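PDB 5N9W: adenylation domain from Streptomyces sp., which belongs to the ANL superfamily of AMP-binding enzymes, with a large N-terminal part and a small C-terminal domain. Local coordinates for residues A199-L204 with I251-Q256; R279-G284 with D303-I308; V452-E457 with R464-Y469; A484-V489 with S500-L505. All blocks are in the same frame, centred on the assembly; numbering follows the deposited sequence.

In the fold
Interactions 1 and 2 lie in the large AMP-binding part of the chain, and interactions 3 and 4 in the C-terminal domain. They follow one another along the sequence. The first two have centres about 10 Å apart and share a sheet, in which strands 253-256 and 280-283 are neighbours. Together they carry the structure from strand 202-205 across to strand 306-309. Interactions 3 and 4 have centres about 11 Å apart and reach the same three-stranded sheet, in which strand 462-471 runs between 448-457 and 501-504. The two groups do not touch; interactions 2 and 3 still have about 16 Å between nearest atoms. Each pair therefore belongs to the framework of its own domain.

Interaction 1: residues A199-L204 with I251-Q256; sequences ADDRWL and ITVLNQ
Thr252 OG1 links the two segments through two hydrogen bonds. It donates to Asp201 OD1 at 2.6 Å, on the anti side of the carboxylate, and accepts from Arg202 N at 3.1 Å. Its chi1 of 80° sets OG1 between its own backbone N and carbonyl carbon, facing both partners. Arg202 O is also shared. Thr252 N reaches it at 3.0 Å on a lone pair in the carbonyl plane, while Val253 N approaches from above that plane. Next to this, Val253 CG1 sits over the six-membered ring of Trp203, 3.7 Å from its centroid and almost on the normal, a CH-pi contact. Val253 CG2 lies 3.7 Å from Trp203 NE1. Strands 202-204 and 253-256 run at 17° to each other and meet in a single bridge, Trp203 with Val253. The bridge joins an outermost strand of one mixed sheet to a strand of a larger one. Beyond Trp203, Leu204 CB packs on Ile251 CD1 at 3.7 Å. Asn255 ND2 comes obliquely to Trp203 CE3 at 3.6 Å, and Asn255 OD1 accepts from Trp216 NE1. Further out, Arg279 forms a salt bridge with Asp201 OD1, and Ser198 N bonds to Asp201 OD2.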
loop_
_atom_site.group_PDB
_atom_site.type_symbol
_atom_site.label_atom_id
_atom_site.label_comp_id
_atom_site.label_asym_id
_atom_site.label_seq_id
_atom_site.Cartn_x
_atom_site.Cartn_y
_atom_site.Cartn_z
ATOM N N ALA A 199 -12.123 16.159 12.273
ATOM C CA ALA A 199 -11.832 17.214 11.315
ATOM C C ALA A 199 -10.561 17.964 11.688
ATOM O O ALA A 199 -9.938 18.601 10.852
ATOM C CB ALA A 199 -13.009 18.170 11.219
ATOM N N ASP A 200 -10.175 17.868 12.949
ATOM C CA ASP A 200 -8.956 18.505 13.408
ATOM C C ASP A 200 -7.647 17.860 12.928
ATOM O O ASP A 200 -6.601 18.509 12.981
ATOM C CB ASP A 200 -8.955 18.545 14.934
ATOM C CG ASP A 200 -10.020 19.479 15.495
ATOM O OD1 ASP A 200 -10.200 20.581 14.928
ATOM O OD2 ASP A 200 -10.682 19.093 16.486
ATOM N N ASP A 201 -7.695 16.605 12.463
ATOM C CA ASP A 201 -6.480 15.878 12.079
ATOM C C ASP A 201 -5.819 16.487 10.854
ATOM O O ASP A 201 -6.453 17.244 10.111
ATOM C CB ASP A 201 -6.767 14.388 11.807
ATOM C CG ASP A 201 -6.958 13.584 13.072
ATOM O OD1 ASP A 201 -6.020 13.519 13.883
ATOM O OD2 ASP A 201 -8.037 13.001 13.253
ATOM N N ARG A 202 -4.533 16.157 10.693
ATOM C CA ARG A 202 -3.729 16.465 9.521
ATOM C C ARG A 202 -3.091 15.186 8.965
ATOM O O ARG A 202 -2.150 14.645 9.565
ATOM C CB ARG A 202 -2.617 17.443 9.853
ATOM C CG ARG A 202 -2.884 18.883 9.542
ATOM C CD ARG A 202 -3.173 19.642 10.814
ATOM N NE ARG A 202 -2.610 20.988 10.790
ATOM C CZ ARG A 202 -2.316 21.689 11.885
ATOM N NH1 ARG A 202 -2.535 21.174 13.087
ATOM N NH2 ARG A 202 -1.793 22.907 11.786
ATOM N N TRP A 203 -3.590 14.721 7.824
ATOM C CA TRP A 203 -3.059 13.539 7.157
ATOM C C TRP A 203 -1.946 13.918 6.191
ATOM O O TRP A 203 -2.062 14.894 5.471
ATOM C CB TRP A 203 -4.176 12.804 6.398
ATOM C CG TRP A 203 -5.210 12.184 7.273
ATOM C CD1 TRP A 203 -6.058 12.825 8.136
ATOM C CD2 TRP A 203 -5.516 10.790 7.376
ATOM N NE1 TRP A 203 -6.861 11.914 8.766
ATOM C CE2 TRP A 203 -6.551 10.657 8.327
ATOM C CE3 TRP A 203 -5.022 9.645 6.757
ATOM C CZ2 TRP A 203 -7.090 9.424 8.671
ATOM C CZ3 TRP A 203 -5.559 8.423 7.100
ATOM C CH2 TRP A 203 -6.582 8.319 8.046
ATOM N N LEU A 204 -0.866 13.146 6.172
ATOM C CA LEU A 204 0.172 13.347 5.169
ATOM C C LEU A 204 -0.071 12.459 3.945
ATOM O O LEU A 204 -0.356 11.291 4.096
ATOM C CB LEU A 204 1.549 13.064 5.768
ATOM C CG LEU A 204 2.720 13.345 4.831
ATOM C CD1 LEU A 204 2.725 14.811 4.443
ATOM C CD2 LEU A 204 4.044 12.937 5.451
ATOM N N ILE A 251 1.583 17.188 11.418
ATOM C CA ILE A 251 0.943 15.939 11.015
ATOM C C ILE A 251 0.478 15.162 12.227
ATOM O O ILE A 251 1.211 15.010 13.171
ATOM C CB ILE A 251 1.894 15.051 10.190
ATOM C CG1 ILE A 251 2.246 15.715 8.867
ATOM C CG2 ILE A 251 1.237 13.719 9.896
ATOM C CD1 ILE A 251 1.062 15.968 8.002
ATOM N N THR A 252 -0.750 14.675 12.198
ATOM C CA THR A 252 -1.297 13.923 13.310
ATOM C C THR A 252 -1.516 12.444 12.931
ATOM O O THR A 252 -1.526 11.565 13.794
ATOM C CB THR A 252 -2.628 14.546 13.801
ATOM O OG1 THR A 252 -3.715 14.162 12.949
ATOM C CG2 THR A 252 -2.537 16.066 13.823
ATOM N N VAL A 253 -1.701 12.179 11.641
ATOM C CA VAL A 253 -1.892 10.817 11.148
ATOM C C VAL A 253 -0.838 10.523 10.094
ATOM O O VAL A 253 -0.902 11.025 8.986
ATOM C CB VAL A 253 -3.276 10.598 10.552
ATOM C CG1 VAL A 253 -3.542 9.129 10.389
ATOM C CG2 VAL A 253 -4.369 11.221 11.463
ATOM N N LEU A 254 0.163 9.737 10.473
ATOM C CA LEU A 254 1.251 9.374 9.574
ATOM C C LEU A 254 1.091 7.912 9.127
ATOM O O LEU A 254 0.879 7.009 9.953
ATOM C CB LEU A 254 2.604 9.597 10.251
ATOM C CG LEU A 254 3.881 9.208 9.506
ATOM C CD1 LEU A 254 3.965 9.887 8.157
ATOM C CD2 LEU A 254 5.118 9.523 10.338
ATOM N N ASN A 255 1.164 7.707 7.817
ATOM C CA ASN A 255 1.085 6.389 7.204
ATOM C C ASN A 255 2.448 5.983 6.595
ATOM O O ASN A 255 2.991 6.688 5.754
ATOM C CB ASN A 255 -0.017 6.373 6.133
ATOM C CG ASN A 255 -1.410 6.430 6.728
ATOM O OD1 ASN A 255 -1.936 5.429 7.224
ATOM N ND2 ASN A 255 -2.020 7.607 6.689
ATOM N N GLN A 256 3.007 4.866 7.043
ATOM C CA GLN A 256 4.326 4.418 6.566
ATOM C C GLN A 256 4.361 2.938 6.225
ATOM O O GLN A 256 3.592 2.147 6.748
ATOM C CB GLN A 256 5.409 4.695 7.612
ATOM C CG GLN A 256 5.646 6.162 7.923
ATOM C CD GLN A 256 6.669 6.792 7.010
ATOM O OE1 GLN A 256 7.829 6.879 7.361
ATOM N NE2 GLN A 256 6.249 7.216 5.832
#

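Interaction 2: residues R279-G284 with D303-I308; sequences RYVVFG and DRPHLI. With ACT (acetate ion), chain C.
The rings of Tyr280 and His306 lie side by side and point the same way, with planes 78° apart and the rings set obliquely to each other. One face of the His306 ring carries the methyl of an acetate ion, and the carbonyl carbon of Asp303 lies at its edge. Tyr280 CD1 meets His306 CB at 3.7 Å and Ile308 CD1 at 3.4 Å, both obliquely to the ring. The Phe283 ring has Leu307 at its edge, with Leu307 CG 3.8 Å from Phe283 CE2. The segments hold the two parallel strands of a beta-alpha-beta unit, 280-283 and 306-309, connected by helix 290-300. Backbone bonds alternate along them, among them Val281 N to His306 O at 2.9 Å and Ile308 N to Val281 O at 3.0 Å. The peptide before Pro305 is cis. Arg279 O, near Pro305 CB, accepts from His306 N at 2.7 Å. On the side of Pro305 and Leu307, Val281 CG2 touches Leu307 CD1 at 3.7 Å, and helix 290-300 packs there through Trp296. Arg279 bends at chi3 (60°), and its NE makes a weak 2.8 Å bond to acetate OXT. Its NH2, beside the Asp201 salt bridge, bonds to Ser196 O, and Tyr280 OH bonds to Ser196 N.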
loop_
_atom_site.group_PDB
_atom_site.type_symbol
_atom_site.label_atom_id
_atom_site.label_comp_id
_atom_site.label_asym_id
_atom_site.label_seq_id
_atom_site.Cartn_x
_atom_site.Cartn_y
_atom_site.Cartn_z
ATOM N N ARG A 279 -0.421 11.614 16.225
ATOM C CA ARG A 279 -1.340 10.793 17.012
ATOM C C ARG A 279 -1.251 9.301 16.637
ATOM O O ARG A 279 -1.135 8.440 17.508
ATOM C CB ARG A 279 -2.774 11.323 16.857
ATOM C CG ARG A 279 -2.995 12.694 17.547
ATOM C CD ARG A 279 -4.434 13.251 17.464
ATOM N NE ARG A 279 -5.420 12.373 18.078
ATOM C CZ ARG A 279 -6.379 11.749 17.397
ATOM N NH1 ARG A 279 -6.482 11.920 16.079
ATOM N NH2 ARG A 279 -7.238 10.950 18.018
ATOM N N TYR A 280 -1.257 9.015 15.334
ATOM C CA TYR A 280 -1.161 7.656 14.813
ATOM C C TYR A 280 -0.062 7.528 13.780
ATOM O O TYR A 280 -0.006 8.327 12.841
ATOM C CB TYR A 280 -2.458 7.219 14.144
ATOM C CG TYR A 280 -3.663 7.152 15.029
ATOM C CD1 TYR A 280 -3.796 6.145 15.967
ATOM C CD2 TYR A 280 -4.692 8.080 14.907
ATOM C CE1 TYR A 280 -4.901 6.069 16.769
ATOM C CE2 TYR A 280 -5.794 8.012 15.706
ATOM C CZ TYR A 280 -5.894 7.002 16.638
ATOM O OH TYR A 280 -7.005 6.902 17.438
ATOM N N VAL A 281 0.803 6.528 13.946
ATOM C CA VAL A 281 1.576 6.007 12.828
ATOM C C VAL A 281 0.926 4.687 12.440
ATOM O O VAL A 281 0.699 3.833 13.290
ATOM C CB VAL A 281 3.044 5.803 13.151
ATOM C CG1 VAL A 281 3.816 5.619 11.877
ATOM C CG2 VAL A 281 3.576 6.992 13.889
ATOM N N VAL A 282 0.577 4.555 11.167
ATOM C CA VAL A 282 -0.090 3.359 10.659
ATOM C C VAL A 282 0.808 2.660 9.635
ATOM O O VAL A 282 1.427 3.311 8.797
ATOM C CB VAL A 282 -1.456 3.709 10.049
ATOM C CG1 VAL A 282 -2.003 2.564 9.246
ATOM C CG2 VAL A 282 -2.429 4.078 11.147
ATOM N N PHE A 283 0.906 1.339 9.733
ATOM C CA PHE A 283 1.913 0.589 8.989
ATOM C C PHE A 283 1.289 -0.234 7.886
ATOM O O PHE A 283 0.442 -1.055 8.163
ATOM C CB PHE A 283 2.695 -0.315 9.934
ATOM C CG PHE A 283 3.648 0.415 10.810
ATOM C CD1 PHE A 283 4.800 0.956 10.289
ATOM C CD2 PHE A 283 3.393 0.565 12.163
ATOM C CE1 PHE A 283 5.698 1.628 11.098
ATOM C CE2 PHE A 283 4.277 1.239 12.978
ATOM C CZ PHE A 283 5.433 1.770 12.440
ATOM N N GLY A 284 1.678 -0.000 6.640
ATOM C CA GLY A 284 1.190 -0.820 5.548
ATOM C C GLY A 284 2.357 -1.344 4.740
ATOM O O GLY A 284 3.494 -1.118 5.104
ATOM N N ASP A 303 2.566 5.077 23.681
ATOM C CA ASP A 303 1.333 5.742 24.074
ATOM C C ASP A 303 1.037 6.927 23.181
ATOM O O ASP A 303 -0.117 7.202 22.884
ATOM C CB ASP A 303 1.405 6.196 25.524
ATOM C CG ASP A 303 0.665 5.267 26.460
ATOM O OD1 ASP A 303 -0.507 4.944 26.174
ATOM O OD2 ASP A 303 1.265 4.857 27.477
ATOM N N ARG A 304 2.080 7.629 22.753
ATOM C CA ARG A 304 1.900 8.734 21.832
ATOM C C ARG A 304 3.126 8.958 20.972
ATOM O O ARG A 304 4.184 9.326 21.473
ATOM C CB ARG A 304 1.566 10.014 22.580
ATOM C CG ARG A 304 0.803 11.004 21.718
ATOM C CD ARG A 304 1.087 12.440 22.115
ATOM N NE ARG A 304 0.481 13.391 21.181
ATOM C CZ ARG A 304 -0.828 13.597 21.084
ATOM N NH1 ARG A 304 -1.650 12.911 21.861
ATOM N NH2 ARG A 304 -1.322 14.475 20.216
ATOM N N PRO A 305 2.975 8.758 19.658
ATOM C CA PRO A 305 1.755 8.326 18.968
ATOM C C PRO A 305 1.413 6.858 19.175
ATOM O O PRO A 305 2.221 6.110 19.708
ATOM C CB PRO A 305 2.090 8.573 17.501
ATOM C CG PRO A 305 3.571 8.477 17.444
ATOM C CD PRO A 305 4.038 9.105 18.703
ATOM N N HIS A 306 0.207 6.463 18.791
ATOM C CA HIS A 306 -0.139 5.050 18.725
ATOM C C HIS A 306 0.531 4.471 17.503
ATOM O O HIS A 306 0.505 5.085 16.440
ATOM C CB HIS A 306 -1.652 4.829 18.629
ATOM C CG HIS A 306 -2.389 4.986 19.918
ATOM N ND1 HIS A 306 -1.814 5.512 21.055
ATOM C CD2 HIS A 306 -3.668 4.685 20.246
ATOM C CE1 HIS A 306 -2.706 5.526 22.028
ATOM N NE2 HIS A 306 -3.839 5.032 21.562
ATOM N N LEU A 307 1.149 3.306 17.668
ATOM C CA LEU A 307 1.692 2.543 16.544
ATOM C C LEU A 307 0.733 1.418 16.213
ATOM O O LEU A 307 0.427 0.577 17.055
ATOM C CB LEU A 307 3.079 1.995 16.857
ATOM C CG LEU A 307 4.291 2.826 16.433
ATOM C CD1 LEU A 307 4.024 4.304 16.455
ATOM C CD2 LEU A 307 5.469 2.518 17.324
ATOM N N ILE A 308 0.247 1.423 14.981
ATOM C CA ILE A 308 -0.772 0.486 14.557
ATOM C C ILE A 308 -0.363 -0.236 13.285
ATOM O O ILE A 308 -0.069 0.384 12.242
ATOM C CB ILE A 308 -2.122 1.193 14.327
ATOM C CG1 ILE A 308 -2.776 1.493 15.663
ATOM C CG2 ILE A 308 -3.046 0.335 13.480
ATOM C CD1 ILE A 308 -2.745 2.885 15.961
HETATM C C ACT C . -4.026 9.633 20.440
HETATM O O ACT C . -2.825 9.451 20.723
HETATM O OXT ACT C . -4.376 10.797 20.137
HETATM C CH3 ACT C . -5.008 8.508 20.459
#

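Interaction 3: residues V452-E457 with R464-Y469; sequences VVWVHE and RLVCAY
Trp454 lies alongside Val466 in a beta hairpin of the C-terminal domain, formed by strands 448-457 and 462-471. From CB, the Trp454 side chain rises on the face of the sheet that also bears Val452, His456, Val466 and Ala468. Its chi1 of 73° places CG between the backbone N and the carbonyl carbon, and the indole then leans across to the other strand. Trp454 CE3 comes within 3.6 Å of Val466 O. Trp454 CZ3 lies 3.8 Å from Ala468 N and also touches the methyl of Ala468. At the far end Trp454 CH2 meets Val466 CG1 at 4.0 Å. Val466 CB stands over one face of the six-membered ring, 11° off its normal, in a CH-pi contact. The edge of the indole has Val452 O in its plane. Val466 CG2 turns the other way and packs on His456 CB at 3.5 Å. Helix 518-528 covers this side, with Ala522 on Trp454, Phe525 on Val466 and Val521 on Ala468.

The backbones are tied by paired bonds at Val452 with Ala468, Trp454 with Val466 and His456 with Arg464. Of these, Val466 N to Trp454 O measures 2.8 Å. The strand segments are strongly twisted against each other, with 134° between their directions. On the opposite face of the sheet, Val453 and Leu465 rest against Leu435 of helix 435-443. There Val455 CG2 meets Leu465 CD2 at 4.1 Å, and Val453 CG1 lies 3.9 Å from Cys467 CB.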
loop_
_atom_site.group_PDB
_atom_site.type_symbol
_atom_site.label_atom_id
_atom_site.label_comp_id
_atom_site.label_asym_id
_atom_site.label_seq_id
_atom_site.Cartn_x
_atom_site.Cartn_y
_atom_site.Cartn_z
ATOM N N VAL A 452 16.831 -9.504 0.122
ATOM C CA VAL A 452 15.865 -10.384 -0.515
ATOM C C VAL A 452 16.584 -11.624 -1.058
ATOM O O VAL A 452 17.592 -11.519 -1.741
ATOM C CB VAL A 452 15.099 -9.665 -1.626
ATOM C CG1 VAL A 452 16.047 -9.158 -2.683
ATOM C CG2 VAL A 452 14.049 -10.578 -2.231
ATOM N N VAL A 453 16.089 -12.805 -0.718
ATOM C CA VAL A 453 16.689 -14.024 -1.230
ATOM C C VAL A 453 15.688 -14.728 -2.128
ATOM O O VAL A 453 14.469 -14.634 -1.921
ATOM C CB VAL A 453 17.178 -14.965 -0.093
ATOM C CG1 VAL A 453 17.768 -14.158 1.050
ATOM C CG2 VAL A 453 16.068 -15.820 0.429
ATOM N N TRP A 454 16.204 -15.393 -3.158
ATOM C CA TRP A 454 15.346 -16.143 -4.066
ATOM C C TRP A 454 16.063 -17.307 -4.727
ATOM O O TRP A 454 17.287 -17.393 -4.693
ATOM C CB TRP A 454 14.783 -15.232 -5.137
ATOM C CG TRP A 454 15.761 -14.805 -6.174
ATOM C CD1 TRP A 454 15.874 -15.301 -7.430
ATOM C CD2 TRP A 454 16.741 -13.748 -6.073
ATOM N NE1 TRP A 454 16.863 -14.639 -8.114
ATOM C CE2 TRP A 454 17.416 -13.688 -7.305
ATOM C CE3 TRP A 454 17.123 -12.874 -5.058
ATOM C CZ2 TRP A 454 18.444 -12.778 -7.555
ATOM C CZ3 TRP A 454 18.144 -11.969 -5.306
ATOM C CH2 TRP A 454 18.794 -11.926 -6.540
ATOM N N VAL A 455 15.287 -18.201 -5.329
ATOM C CA VAL A 455 15.832 -19.277 -6.134
ATOM C C VAL A 455 16.081 -18.809 -7.542
ATOM O O VAL A 455 15.152 -18.472 -8.247
ATOM C CB VAL A 455 14.887 -20.459 -6.191
ATOM C CG1 VAL A 455 15.569 -21.636 -6.885
ATOM C CG2 VAL A 455 14.466 -20.820 -4.803
ATOM N N HIS A 456 17.329 -18.797 -7.966
ATOM C CA HIS A 456 17.649 -18.308 -9.291
ATOM C C HIS A 456 18.043 -19.459 -10.243
ATOM O O HIS A 456 18.794 -20.351 -9.852
ATOM C CB HIS A 456 18.761 -17.285 -9.148
ATOM C CG HIS A 456 19.026 -16.493 -10.378
ATOM N ND1 HIS A 456 20.127 -16.721 -11.167
ATOM C CD2 HIS A 456 18.352 -15.467 -10.948
ATOM C CE1 HIS A 456 20.119 -15.876 -12.181
ATOM N NE2 HIS A 456 19.056 -15.101 -12.069
ATOM N N GLU A 457 17.515 -19.458 -11.468
ATOM C CA GLU A 457 17.859 -20.485 -12.463
ATOM C C GLU A 457 19.107 -20.076 -13.246
ATOM O O GLU A 457 19.031 -19.261 -14.156
ATOM C CB GLU A 457 16.699 -20.739 -13.446
ATOM C CG GLU A 457 15.335 -21.094 -12.808
ATOM C CD GLU A 457 14.310 -21.660 -13.810
ATOM O OE1 GLU A 457 14.380 -21.327 -15.014
ATOM O OE2 GLU A 457 13.431 -22.451 -13.397
ATOM N N ARG A 464 19.869 -22.273 -7.577
ATOM C CA ARG A 464 20.483 -22.011 -6.282
ATOM C C ARG A 464 19.934 -20.733 -5.646
ATOM O O ARG A 464 19.453 -19.831 -6.334
ATOM C CB ARG A 464 22.004 -21.892 -6.417
ATOM C CG ARG A 464 22.755 -23.145 -6.851
ATOM C CD ARG A 464 23.872 -22.799 -7.841
ATOM N NE ARG A 464 24.738 -21.737 -7.346
ATOM C CZ ARG A 464 25.431 -20.910 -8.119
ATOM N NH1 ARG A 464 25.362 -21.007 -9.440
ATOM N NH2 ARG A 464 26.191 -19.975 -7.565
ATOM N N LEU A 465 20.022 -20.668 -4.325
ATOM C CA LEU A 465 19.668 -19.476 -3.566
ATOM C C LEU A 465 20.616 -18.321 -3.824
ATOM O O LEU A 465 21.825 -18.475 -3.724
ATOM C CB LEU A 465 19.664 -19.780 -2.070
ATOM C CG LEU A 465 18.444 -20.492 -1.528
ATOM C CD1 LEU A 465 18.504 -20.510 -0.014
ATOM C CD2 LEU A 465 17.219 -19.763 -2.014
ATOM N N VAL A 466 20.058 -17.161 -4.138
ATOM C CA VAL A 466 20.855 -15.939 -4.221
ATOM C C VAL A 466 20.288 -14.897 -3.257
ATOM O O VAL A 466 19.114 -14.937 -2.909
ATOM C CB VAL A 466 20.885 -15.370 -5.654
ATOM C CG1 VAL A 466 21.977 -14.310 -5.801
ATOM C CG2 VAL A 466 21.124 -16.472 -6.645
ATOM N N CYS A 467 21.133 -13.978 -2.817
ATOM C CA CYS A 467 20.700 -12.914 -1.943
ATOM C C CYS A 467 21.166 -11.572 -2.476
ATOM O O CYS A 467 22.321 -11.419 -2.869
ATOM C CB CYS A 467 21.229 -13.137 -0.529
ATOM S SG CYS A 467 21.033 -11.755 0.620
ATOM N N ALA A 468 20.248 -10.605 -2.507
ATOM C CA ALA A 468 20.623 -9.206 -2.692
ATOM C C ALA A 468 20.355 -8.454 -1.387
ATOM O O ALA A 468 19.400 -8.754 -0.660
ATOM C CB ALA A 468 19.873 -8.597 -3.846
ATOM N N TYR A 469 21.210 -7.496 -1.070
ATOM C CA TYR A 469 21.082 -6.820 0.200
ATOM C C TYR A 469 21.585 -5.384 0.153
ATOM O O TYR A 469 22.399 -5.015 -0.689
ATOM C CB TYR A 469 21.829 -7.591 1.291
ATOM C CG TYR A 469 23.331 -7.513 1.148
ATOM C CD1 TYR A 469 24.002 -8.314 0.229
ATOM C CD2 TYR A 469 24.080 -6.635 1.929
ATOM C CE1 TYR A 469 25.375 -8.245 0.086
ATOM C CE2 TYR A 469 25.455 -6.557 1.795
ATOM C CZ TYR A 469 26.102 -7.369 0.868
ATOM O OH TYR A 469 27.473 -7.305 0.716
#

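Interaction 4: residues A484-V489 with S500-L505; sequences ALRAHV and SQYLAL
Arg486 NH2 donates to Ser500 O across the two segments. The modelled distance of 2.5 Å is very short, so its exact value is doubtful. The oxygen lies near the guanidinium plane, but the nitrogen sits well above the carbonyl plane, 68° out of it. Arg486 bends at chi3 (-122°), and its guanidinium turns over the rim of Tyr502. Tyr502 CE1 lies beneath the centre of one guanidinium face, 4.0 Å from Arg486 CZ, and the ring plane stands 85° from that of the guanidinium. Arg486 CG touches the same Tyr502 CE1 at 3.9 Å. The ring's other long side meets Leu485, whose CD2 is 3.6 Å from Tyr502 CD2. At the phenol end, Val489 comes from the opposite direction, with Val489 CG2 3.5 Å from Tyr502 OH. Tyr502 thus meets three helix side chains, Leu485 and Arg486 from one turn and Val489 from the next. Arg486 NH1 adds a weak bond to Pro499 O, just before the strand segment. Helix 482-492 packs by this route on strand 501-504, an outer strand of the three-stranded sheet of the C-terminal domain. Strand 462-471 lies next to it, where Leu485 touches Tyr469 and Tyr502 touches Cys467.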
loop_
_atom_site.group_PDB
_atom_site.type_symbol
_atom_site.label_atom_id
_atom_site.label_comp_id
_atom_site.label_asym_id
_atom_site.label_seq_id
_atom_site.Cartn_x
_atom_site.Cartn_y
_atom_site.Cartn_z
ATOM N N ALA A 484 32.378 -11.402 5.019
ATOM C CA ALA A 484 31.982 -11.222 6.417
ATOM C C ALA A 484 30.544 -11.657 6.629
ATOM O O ALA A 484 30.210 -12.310 7.604
ATOM C CB ALA A 484 32.161 -9.771 6.846
ATOM N N LEU A 485 29.690 -11.294 5.692
ATOM C CA LEU A 485 28.297 -11.685 5.765
ATOM C C LEU A 485 28.146 -13.209 5.665
ATOM O O LEU A 485 27.411 -13.828 6.441
ATOM C CB LEU A 485 27.519 -10.963 4.674
ATOM C CG LEU A 485 26.048 -11.235 4.413
ATOM C CD1 LEU A 485 25.220 -11.152 5.684
ATOM C CD2 LEU A 485 25.582 -10.242 3.390
ATOM N N ARG A 486 28.869 -13.810 4.726
ATOM C CA ARG A 486 28.924 -15.268 4.580
ATOM C C ARG A 486 29.350 -15.929 5.874
ATOM O O ARG A 486 28.744 -16.888 6.314
ATOM C CB ARG A 486 29.892 -15.674 3.461
ATOM C CG ARG A 486 29.328 -16.722 2.522
ATOM C CD ARG A 486 30.297 -17.121 1.427
ATOM N NE ARG A 486 29.720 -16.873 0.115
ATOM C CZ ARG A 486 28.749 -17.606 -0.417
ATOM N NH1 ARG A 486 28.240 -18.641 0.237
ATOM N NH2 ARG A 486 28.285 -17.310 -1.613
ATOM N N ALA A 487 30.396 -15.406 6.488
ATOM C CA ALA A 487 30.846 -15.929 7.759
ATOM C C ALA A 487 29.742 -15.902 8.816
ATOM O O ALA A 487 29.512 -16.899 9.489
ATOM C CB ALA A 487 32.057 -15.161 8.235
ATOM N N HIS A 488 29.069 -14.764 8.971
ATOM C CA HIS A 488 27.951 -14.639 9.913
ATOM C C HIS A 488 26.782 -15.592 9.639
ATOM O O HIS A 488 26.238 -16.175 10.563
ATOM C CB HIS A 488 27.432 -13.195 9.926
ATOM C CG HIS A 488 26.102 -13.029 10.602
ATOM N ND1 HIS A 488 25.931 -13.169 11.962
ATOM C CD2 HIS A 488 24.881 -12.729 10.098
ATOM C CE1 HIS A 488 24.660 -12.964 12.270
ATOM N NE2 HIS A 488 24.001 -12.699 11.157
ATOM N N VAL A 489 26.389 -15.756 8.380
ATOM C CA VAL A 489 25.199 -16.569 8.078
ATOM C C VAL A 489 25.393 -18.086 8.320
ATOM O O VAL A 489 24.445 -18.795 8.678
ATOM C CB VAL A 489 24.749 -16.322 6.636
ATOM C CG1 VAL A 489 23.614 -17.237 6.248
ATOM C CG2 VAL A 489 24.323 -14.883 6.485
ATOM N N SER A 500 23.901 -19.118 -2.057
ATOM C CA SER A 500 25.083 -19.545 -2.775
ATOM C C SER A 500 25.845 -18.339 -3.290
ATOM O O SER A 500 27.045 -18.409 -3.525
ATOM C CB SER A 500 24.712 -20.471 -3.938
ATOM O OG SER A 500 23.940 -19.784 -4.912
ATOM N N GLN A 501 25.142 -17.222 -3.449
ATOM C CA GLN A 501 25.747 -15.997 -3.965
ATOM C C GLN A 501 25.127 -14.750 -3.348
ATOM O O GLN A 501 23.918 -14.715 -3.104
ATOM C CB GLN A 501 25.587 -15.946 -5.474
ATOM C CG GLN A 501 26.492 -14.981 -6.175
ATOM C CD GLN A 501 26.801 -15.471 -7.559
ATOM O OE1 GLN A 501 26.660 -16.661 -7.844
ATOM N NE2 GLN A 501 27.210 -14.570 -8.434
ATOM N N TYR A 502 25.957 -13.729 -3.128
ATOM C CA TYR A 502 25.520 -12.451 -2.543
ATOM C C TYR A 502 25.754 -11.270 -3.469
ATOM O O TYR A 502 26.860 -11.070 -3.964
ATOM C CB TYR A 502 26.246 -12.171 -1.230
ATOM C CG TYR A 502 25.824 -13.045 -0.084
ATOM C CD1 TYR A 502 26.475 -14.244 0.168
ATOM C CD2 TYR A 502 24.795 -12.659 0.773
ATOM C CE1 TYR A 502 26.105 -15.040 1.211
ATOM C CE2 TYR A 502 24.419 -13.454 1.826
ATOM C CZ TYR A 502 25.082 -14.649 2.034
ATOM O OH TYR A 502 24.739 -15.470 3.072
ATOM N N LEU A 503 24.711 -10.469 -3.668
ATOM C CA LEU A 503 24.809 -9.262 -4.486
ATOM C C LEU A 503 24.561 -7.996 -3.658
ATOM O O LEU A 503 23.472 -7.793 -3.119
ATOM C CB LEU A 503 23.822 -9.319 -5.653
ATOM C CG LEU A 503 23.729 -8.044 -6.487
ATOM C CD1 LEU A 503 24.992 -7.825 -7.303
ATOM C CD2 LEU A 503 22.491 -8.075 -7.370
ATOM N N ALA A 504 25.576 -7.146 -3.571
ATOM C CA ALA A 504 25.469 -5.885 -2.857
ATOM C C ALA A 504 24.821 -4.817 -3.725
ATOM O O ALA A 504 25.346 -4.480 -4.783
ATOM C CB ALA A 504 26.828 -5.423 -2.403
ATOM N N LEU A 505 23.689 -4.286 -3.273
ATOM C CA LEU A 505 22.986 -3.221 -3.994
ATOM C C LEU A 505 22.819 -1.947 -3.149
ATOM O O LEU A 505 22.601 -2.016 -1.942
ATOM C CB LEU A 505 21.610 -3.701 -4.463
ATOM C CG LEU A 505 21.569 -4.685 -5.622
ATOM C CD1 LEU A 505 20.152 -4.968 -6.049
ATOM C CD2 LEU A 505 22.392 -4.173 -6.793
#